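Local coordinates for protein K5 lyase (Enterobacteria phage k1-5, PDB 2X3H) that cleaves the K5 capsular polysaccharide by elimination, as a phage tail-spike lyase that probably lets the virus through the coat of its bacterial host, at residues S207-N212 and D260-T265; P237-V242 and V264-T269. All blocks are in the same frame, centred on the assembly; numbering follows the deposited sequence.

Contact 1 of 2, residues S207-N212 and D260-T265; sequences SGYATN and DCQHVT
Gln262 reaches across to Asn212 and grips it twice, once by each end of its side-chain amide. Its OE1 accepts the backbone N-H of Asn212 at 2.8 Å from Asn212 N, and the donor is tilted out of the carbonyl plane. Its NE2 donates a hydrogen bond to Asn212 OD1, 3.0 Å away. That second bond is almost straight, 167° at the hydrogen, and lies in the amide plane of Gln262, but it meets the Asn212 carbonyl from above its plane, the two amides being turned 44° against each other. Gln262 can span the gap because its CG is anti to the backbone N (chi1 -171°) and the chain continues extended. Its root is packed closely: Tyr209 OH comes within 3.3 Å of Gln262 CB, and the Tyr209 edge lies beside Gln262 N, 3.8 Å from CE2. Toward the solvent the fit is slacker. Thr211, an exposed residue, only brushes the amide through its methyl, CG2 to Gln262 NE2 at 3.9 Å. At the other end of the contact the Tyr209 ring passes Asp260 with CD2 4.2 Å from Asp260 O, and the same ring makes a cation-pi contact with Lys289. The segments are loops leaving strands 198-206 and 252-259, two turns apart in the parallel beta-helix, and 207-212 lies on the outside. With both amide ends of buried Gln262 engaged, one by a main-chain N-H and one by a side chain, the two directional bonds probably fix the amide's rotation, while the Tyr209 ring packs against its root.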
ATOM      1  N   SER A 207      19.263  18.303 -19.019  1.00 10.79           N
ATOM      2  CA  SER A 207      20.697  18.541 -18.797  1.00 11.87           C
ATOM      3  C   SER A 207      20.944  19.968 -18.316  1.00 11.54           C
ATOM      4  O   SER A 207      20.120  20.861 -18.539  1.00 11.64           O
ATOM      5  CB  SER A 207      21.544  18.202 -20.033  1.00 13.16           C
ATOM      6  OG  SER A 207      21.350  19.148 -21.070  1.00 14.32           O
ATOM      7  N   GLY A 208      22.066  20.166 -17.624  1.00 10.89           N
ATOM      8  CA  GLY A 208      22.360  21.450 -17.001  1.00 11.03           C
ATOM      9  C   GLY A 208      21.701  21.606 -15.637  1.00 11.06           C
ATOM     10  O   GLY A 208      21.281  22.697 -15.255  1.00 12.07           O
ATOM     11  N   TYR A 209      21.622  20.505 -14.900  1.00 10.96           N
ATOM     12  CA  TYR A 209      21.090  20.531 -13.546  1.00 10.27           C
ATOM     13  C   TYR A 209      21.785  21.597 -12.698  1.00 10.53           C
ATOM     14  O   TYR A 209      23.007  21.763 -12.762  1.00 11.33           O
ATOM     15  CB  TYR A 209      21.292  19.163 -12.877  1.00 10.38           C
ATOM     16  CG  TYR A 209      20.832  19.131 -11.440  1.00 10.17           C
ATOM     17  CD1 TYR A 209      21.654  19.580 -10.410  1.00 10.72           C
ATOM     18  CD2 TYR A 209      19.573  18.650 -11.113  1.00  9.95           C
ATOM     19  CE1 TYR A 209      21.220  19.569  -9.083  1.00 10.19           C
ATOM     20  CE2 TYR A 209      19.127  18.626  -9.798  1.00  8.99           C
ATOM     21  CZ  TYR A 209      19.950  19.081  -8.792  1.00 10.83           C
ATOM     22  OH  TYR A 209      19.490  19.049  -7.498  1.00 10.92           O
ATOM     23  N   ALA A 210      20.998  22.324 -11.919  1.00 10.84           N
ATOM     24  CA  ALA A 210      21.529  23.179 -10.864  1.00 10.44           C
ATOM     25  C   ALA A 210      20.510  23.208  -9.743  1.00 10.24           C
ATOM     26  O   ALA A 210      19.298  23.216 -10.005  1.00  9.79           O
ATOM     27  CB  ALA A 210      21.794  24.600 -11.379  1.00 11.84           C
ATOM     28  N   THR A 211      20.998  23.190  -8.507  1.00  9.79           N
ATOM     29  CA  THR A 211      20.140  23.261  -7.322  1.00 10.19           C
ATOM     30  C   THR A 211      19.151  24.420  -7.416  1.00 10.77           C
ATOM     31  O   THR A 211      19.547  25.560  -7.696  1.00 11.68           O
ATOM     32  CB  THR A 211      20.969  23.410  -6.018  1.00 11.08           C
ATOM     33  OG1 THR A 211      22.040  22.457  -6.006  1.00 12.57           O
ATOM     34  CG2 THR A 211      20.080  23.197  -4.793  1.00 12.70           C
ATOM     35  N   ASN A 212      17.874  24.109  -7.196  1.00 10.58           N
ATOM     36  CA  ASN A 212      16.783  25.086  -7.125  1.00 10.93           C
ATOM     37  C   ASN A 212      16.390  25.698  -8.469  1.00  9.89           C
ATOM     38  O   ASN A 212      15.563  26.616  -8.514  1.00 11.26           O
ATOM     39  CB  ASN A 212      17.071  26.203  -6.103  1.00 12.04           C
ATOM     40  CG  ASN A 212      17.247  25.683  -4.681  1.00 14.24           C
ATOM     41  OD1 ASN A 212      16.634  24.694  -4.280  1.00 15.68           O
ATOM     42  ND2 ASN A 212      18.092  26.366  -3.903  1.00 16.25           N
ATOM     43  N   ASP A 260      18.432  10.996 -10.316  1.00  6.43           N
ATOM     44  CA  ASP A 260      19.290  12.180 -10.130  1.00  6.88           C
ATOM     45  C   ASP A 260      18.550  13.530 -10.233  1.00  6.68           C
ATOM     46  O   ASP A 260      19.115  14.537 -10.682  1.00  7.59           O
ATOM     47  CB  ASP A 260      20.471  12.124 -11.110  1.00  8.42           C
ATOM     48  CG  ASP A 260      21.189  10.771 -11.071  1.00 11.09           C
ATOM     49  OD1 ASP A 260      21.768  10.442 -10.019  1.00 12.55           O
ATOM     50  OD2 ASP A 260      21.166  10.042 -12.083  1.00 13.56           O
ATOM     51  N   CYS A 261      17.289  13.540  -9.804  1.00  6.19           N
ATOM     52  CA  CYS A 261      16.479  14.758  -9.727  1.00  6.21           C
ATOM     53  C   CYS A 261      16.637  15.430  -8.367  1.00  6.39           C
ATOM     54  O   CYS A 261      17.025  14.771  -7.403  1.00  7.02           O
ATOM     55  CB  CYS A 261      15.004  14.415  -9.916  1.00  6.97           C
ATOM     56  SG  CYS A 261      14.599  13.682 -11.516  1.00  8.21           S
ATOM     57  N   GLN A 262      16.291  16.710  -8.246  1.00  6.16           N
ATOM     58  CA  GLN A 262      16.398  17.344  -6.924  1.00  6.28           C
ATOM     59  C   GLN A 262      15.359  16.744  -5.977  1.00  5.71           C
ATOM     60  O   GLN A 262      15.675  16.372  -4.847  1.00  6.34           O
ATOM     61  CB  GLN A 262      16.241  18.864  -6.984  1.00  7.11           C
ATOM     62  CG  GLN A 262      16.569  19.551  -5.663  1.00  7.99           C
ATOM     63  CD  GLN A 262      16.569  21.066  -5.773  1.00  8.07           C
ATOM     64  OE1 GLN A 262      16.660  21.615  -6.871  1.00  9.08           O
ATOM     65  NE2 GLN A 262      16.459  21.753  -4.628  1.00  9.16           N
ATOM     66  N   HIS A 263      14.123  16.671  -6.480  1.00  5.89           N
ATOM     67  CA  HIS A 263      12.977  16.043  -5.816  1.00  5.56           C
ATOM     68  C   HIS A 263      12.325  15.173  -6.893  1.00  6.14           C
ATOM     69  O   HIS A 263      12.470  15.464  -8.093  1.00  7.45           O
ATOM     70  CB  HIS A 263      11.944  17.094  -5.384  1.00  6.60           C
ATOM     71  CG  HIS A 263      12.518  18.299  -4.688  1.00  6.69           C
ATOM     72  ND1 HIS A 263      13.011  18.264  -3.400  1.00  8.92           N
ATOM     73  CD2 HIS A 263      12.613  19.591  -5.089  1.00  6.10           C
ATOM     74  CE1 HIS A 263      13.404  19.474  -3.044  1.00  6.96           C
ATOM     75  NE2 HIS A 263      13.178  20.296  -4.055  1.00  9.00           N
ATOM     76  N   VAL A 264      11.642  14.095  -6.501  1.00  5.94           N
ATOM     77  CA  VAL A 264      10.960  13.274  -7.502  1.00  5.14           C
ATOM     78  C   VAL A 264       9.510  13.700  -7.742  1.00  5.92           C
ATOM     79  O   VAL A 264       9.152  14.021  -8.874  1.00  5.35           O
ATOM     80  CB  VAL A 264      11.099  11.753  -7.240  1.00  5.44           C
ATOM     81  CG1 VAL A 264      10.396  10.956  -8.353  1.00  6.05           C
ATOM     82  CG2 VAL A 264      12.559  11.393  -7.208  1.00  6.84           C
ATOM     83  N   THR A 265       8.685  13.704  -6.689  1.00  4.73           N
ATOM     84  CA  THR A 265       7.367  14.347  -6.772  1.00  6.27           C
ATOM     85  C   THR A 265       7.337  15.569  -5.859  1.00  5.80           C
ATOM     86  O   THR A 265       7.970  15.586  -4.791  1.00  5.91           O
ATOM     87  CB  THR A 265       6.204  13.391  -6.448  1.00  6.63           C
ATOM     88  OG1 THR A 265       6.225  13.042  -5.064  1.00  8.59           O
ATOM     89  CG2 THR A 265       6.284  12.132  -7.301  1.00  6.11           C
TER

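Contact 2 of 2, residues P237-V242 and V264-T269; sequences PQFGAV and VTYNGT
Val264 O receives two backbone N-H groups from the 237-242 segment: Ala241 N at 2.9 Å, with a bent angle of 140° at the hydrogen, and Val242 N at 3.2 Å, closer to straight. The chain turns a corner at Ala241, which is how successive amides can converge on one carbonyl. Beyond it Tyr266 N donates to Val242 O, 3.0 Å away. This bond and that from Val242 N make Val242 and Thr265 a parallel bridge pair, accompanied by a CA-H...O contact from Thr265 CA to Val242 O.

Aromatic contact comes next. Phe239 and Tyr266 form a T-shaped pair, centroids 5.2 Å apart and planes at 90°, in which the Phe239 edge points at the Tyr266 face. Phe239 CD1 sits over the rim of that face, and the Tyr266 ring is brought under it by a CG anti to the backbone N (chi1 -168°). Within the same segment, Gln238 CG lies over the centre of one face of the Phe239 ring.

Aliphatic packing across the two segments is slight, Ala241 CB meeting Val264 CG1 at 4.2 Å. A type I turn from Pro237 to Gly240, closed by Gly240 N to Pro237 O, leads, through Gly240 with its positive phi, into the corner at Ala241. Strands 242-245 and 266-268 are neighbouring rungs of a parallel sheet of the beta-helix; Ala241, Val242 and Val264 also pack on Val256 of strand 252-259, and Tyr266 touches Val294 of strand 293-294.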
ATOM      1  N   PRO A 237      15.683  19.472 -12.021  1.00  7.23           N
ATOM      2  CA  PRO A 237      15.952  20.185 -10.775  1.00  7.60           C
ATOM      3  C   PRO A 237      14.738  20.380  -9.854  1.00  8.06           C
ATOM      4  O   PRO A 237      14.109  19.392  -9.474  1.00  8.44           O
ATOM      5  CB  PRO A 237      16.549  21.518 -11.263  1.00  7.91           C
ATOM      6  CG  PRO A 237      15.875  21.750 -12.567  1.00  7.62           C
ATOM      7  CD  PRO A 237      15.513  20.405 -13.156  1.00  7.28           C
ATOM      8  N   GLN A 238      14.408  21.626  -9.497  1.00  8.61           N
ATOM      9  CA  GLN A 238      13.489  21.869  -8.375  1.00  9.89           C
ATOM     10  C   GLN A 238      12.177  21.094  -8.439  1.00  8.70           C
ATOM     11  O   GLN A 238      11.735  20.509  -7.440  1.00  8.04           O
ATOM     12  CB  GLN A 238      13.158  23.355  -8.259  1.00 11.67           C
ATOM     13  CG  GLN A 238      12.125  23.676  -7.196  1.00 16.77           C
ATOM     14  CD  GLN A 238      12.698  23.758  -5.803  1.00 19.67           C
ATOM     15  OE1 GLN A 238      12.269  24.593  -4.999  1.00 23.30           O
ATOM     16  NE2 GLN A 238      13.656  22.892  -5.496  1.00 22.10           N
ATOM     17  N   PHE A 239      11.532  21.110  -9.598  1.00  7.71           N
ATOM     18  CA  PHE A 239      10.180  20.550  -9.679  1.00  8.17           C
ATOM     19  C   PHE A 239      10.110  19.090 -10.099  1.00  8.45           C
ATOM     20  O   PHE A 239       9.024  18.512 -10.225  1.00  8.72           O
ATOM     21  CB  PHE A 239       9.252  21.489 -10.446  1.00  9.27           C
ATOM     22  CG  PHE A 239       9.206  22.856  -9.837  1.00 10.11           C
ATOM     23  CD1 PHE A 239       8.603  23.044  -8.608  1.00 10.38           C
ATOM     24  CD2 PHE A 239       9.827  23.930 -10.444  1.00 10.04           C
ATOM     25  CE1 PHE A 239       8.576  24.274  -8.007  1.00 10.95           C
ATOM     26  CE2 PHE A 239       9.802  25.182  -9.846  1.00 11.15           C
ATOM     27  CZ  PHE A 239       9.168  25.349  -8.623  1.00 10.68           C
ATOM     28  N   GLY A 240      11.279  18.495 -10.310  1.00  7.82           N
ATOM     29  CA  GLY A 240      11.402  17.038 -10.405  1.00  7.05           C
ATOM     30  C   GLY A 240      10.669  16.376 -11.559  1.00  6.91           C
ATOM     31  O   GLY A 240      10.581  16.936 -12.666  1.00  8.10           O
ATOM     32  N   ALA A 241      10.182  15.162 -11.306  1.00  5.59           N
ATOM     33  CA  ALA A 241       9.514  14.353 -12.322  1.00  6.11           C
ATOM     34  C   ALA A 241       8.041  14.734 -12.492  1.00  5.68           C
ATOM     35  O   ALA A 241       7.562  14.864 -13.613  1.00  5.76           O
ATOM     36  CB  ALA A 241       9.649  12.857 -11.995  1.00  6.32           C
ATOM     37  N   VAL A 242       7.329  14.894 -11.374  1.00  5.04           N
ATOM     38  CA  VAL A 242       5.923  15.285 -11.407  1.00  5.56           C
ATOM     39  C   VAL A 242       5.654  16.319 -10.329  1.00  5.55           C
ATOM     40  O   VAL A 242       5.857  16.047  -9.145  1.00  6.25           O
ATOM     41  CB  VAL A 242       4.972  14.079 -11.169  1.00  4.20           C
ATOM     42  CG1 VAL A 242       3.509  14.558 -11.105  1.00  4.72           C
ATOM     43  CG2 VAL A 242       5.136  13.035 -12.273  1.00  4.91           C
ATOM     44  N   VAL A 264      11.642  14.095  -6.501  1.00  5.94           N
ATOM     45  CA  VAL A 264      10.960  13.274  -7.502  1.00  5.14           C
ATOM     46  C   VAL A 264       9.510  13.700  -7.742  1.00  5.92           C
ATOM     47  O   VAL A 264       9.152  14.021  -8.874  1.00  5.35           O
ATOM     48  CB  VAL A 264      11.099  11.753  -7.240  1.00  5.44           C
ATOM     49  CG1 VAL A 264      10.396  10.956  -8.353  1.00  6.05           C
ATOM     50  CG2 VAL A 264      12.559  11.393  -7.208  1.00  6.84           C
ATOM     51  N   THR A 265       8.685  13.704  -6.689  1.00  4.73           N
ATOM     52  CA  THR A 265       7.367  14.347  -6.772  1.00  6.27           C
ATOM     53  C   THR A 265       7.337  15.569  -5.859  1.00  5.80           C
ATOM     54  O   THR A 265       7.970  15.586  -4.791  1.00  5.91           O
ATOM     55  CB  THR A 265       6.204  13.391  -6.448  1.00  6.63           C
ATOM     56  OG1 THR A 265       6.225  13.042  -5.064  1.00  8.59           O
ATOM     57  CG2 THR A 265       6.284  12.132  -7.301  1.00  6.11           C
ATOM     58  N   TYR A 266       6.612  16.597  -6.296  1.00  6.13           N
ATOM     59  CA  TYR A 266       6.640  17.892  -5.629  1.00  5.94           C
ATOM     60  C   TYR A 266       5.232  18.477  -5.623  1.00  5.99           C
ATOM     61  O   TYR A 266       4.601  18.566  -6.678  1.00  5.93           O
ATOM     62  CB  TYR A 266       7.595  18.829  -6.397  1.00  6.90           C
ATOM     63  CG  TYR A 266       7.941  20.098  -5.649  1.00  7.67           C
ATOM     64  CD1 TYR A 266       7.108  21.214  -5.706  1.00  9.09           C
ATOM     65  CD2 TYR A 266       9.093  20.176  -4.872  1.00  7.69           C
ATOM     66  CE1 TYR A 266       7.416  22.383  -5.013  1.00  9.29           C
ATOM     67  CE2 TYR A 266       9.415  21.336  -4.181  1.00  9.33           C
ATOM     68  CZ  TYR A 266       8.572  22.437  -4.252  1.00 10.16           C
ATOM     69  OH  TYR A 266       8.890  23.590  -3.556  1.00 11.55           O
ATOM     70  N   ASN A 267       4.731  18.846  -4.441  1.00  5.65           N
ATOM     71  CA  ASN A 267       3.461  19.566  -4.349  1.00  6.02           C
ATOM     72  C   ASN A 267       3.739  21.015  -3.987  1.00  6.19           C
ATOM     73  O   ASN A 267       4.222  21.300  -2.891  1.00  6.49           O
ATOM     74  CB  ASN A 267       2.568  18.946  -3.272  1.00  6.49           C
ATOM     75  CG  ASN A 267       1.993  17.624  -3.699  1.00  7.70           C
ATOM     76  OD1 ASN A 267       1.982  17.298  -4.884  1.00  8.76           O
ATOM     77  ND2 ASN A 267       1.513  16.837  -2.732  1.00  7.65           N
ATOM     78  N   GLY A 268       3.464  21.928  -4.910  1.00  5.00           N
ATOM     79  CA  GLY A 268       3.788  23.335  -4.669  1.00  5.93           C
ATOM     80  C   GLY A 268       2.613  24.266  -4.895  1.00  6.38           C
ATOM     81  O   GLY A 268       1.576  23.864  -5.399  1.00  5.49           O
ATOM     82  N   THR A 269       2.793  25.526  -4.510  1.00  7.72           N
ATOM     83  CA  THR A 269       1.772  26.529  -4.791  1.00  8.42           C
ATOM     84  C   THR A 269       2.354  27.935  -4.774  1.00  9.42           C
ATOM     85  O   THR A 269       3.336  28.202  -4.078  1.00  9.95           O
ATOM     86  CB  THR A 269       0.618  26.451  -3.783  1.00  8.42           C
ATOM     87  OG1 THR A 269      -0.413  27.348  -4.213  1.00  8.86           O
ATOM     88  CG2 THR A 269       1.092  26.814  -2.380  1.00  7.98           C
TER

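Both contacts use the descent from strand 252-259 into strand 266-268 and share Val264 and Thr265, with centres about 9 Å apart. Contact 2 is the buried one, a rung-to-rung step in which main-chain bonds and an aromatic pair join consecutive turns. Contact 1 is only partly buried and reaches past the intervening turn to an outer loop; its bonds run through side-chain amides. Residues 237-242 lie between the two: Pro237 packs against Ala210 and Gln262, and Gln238 against Gln262. Thus chemistry follows place, with main-chain bonding where the beta-helix turns its corner and individually fitted polar side chains toward its outside.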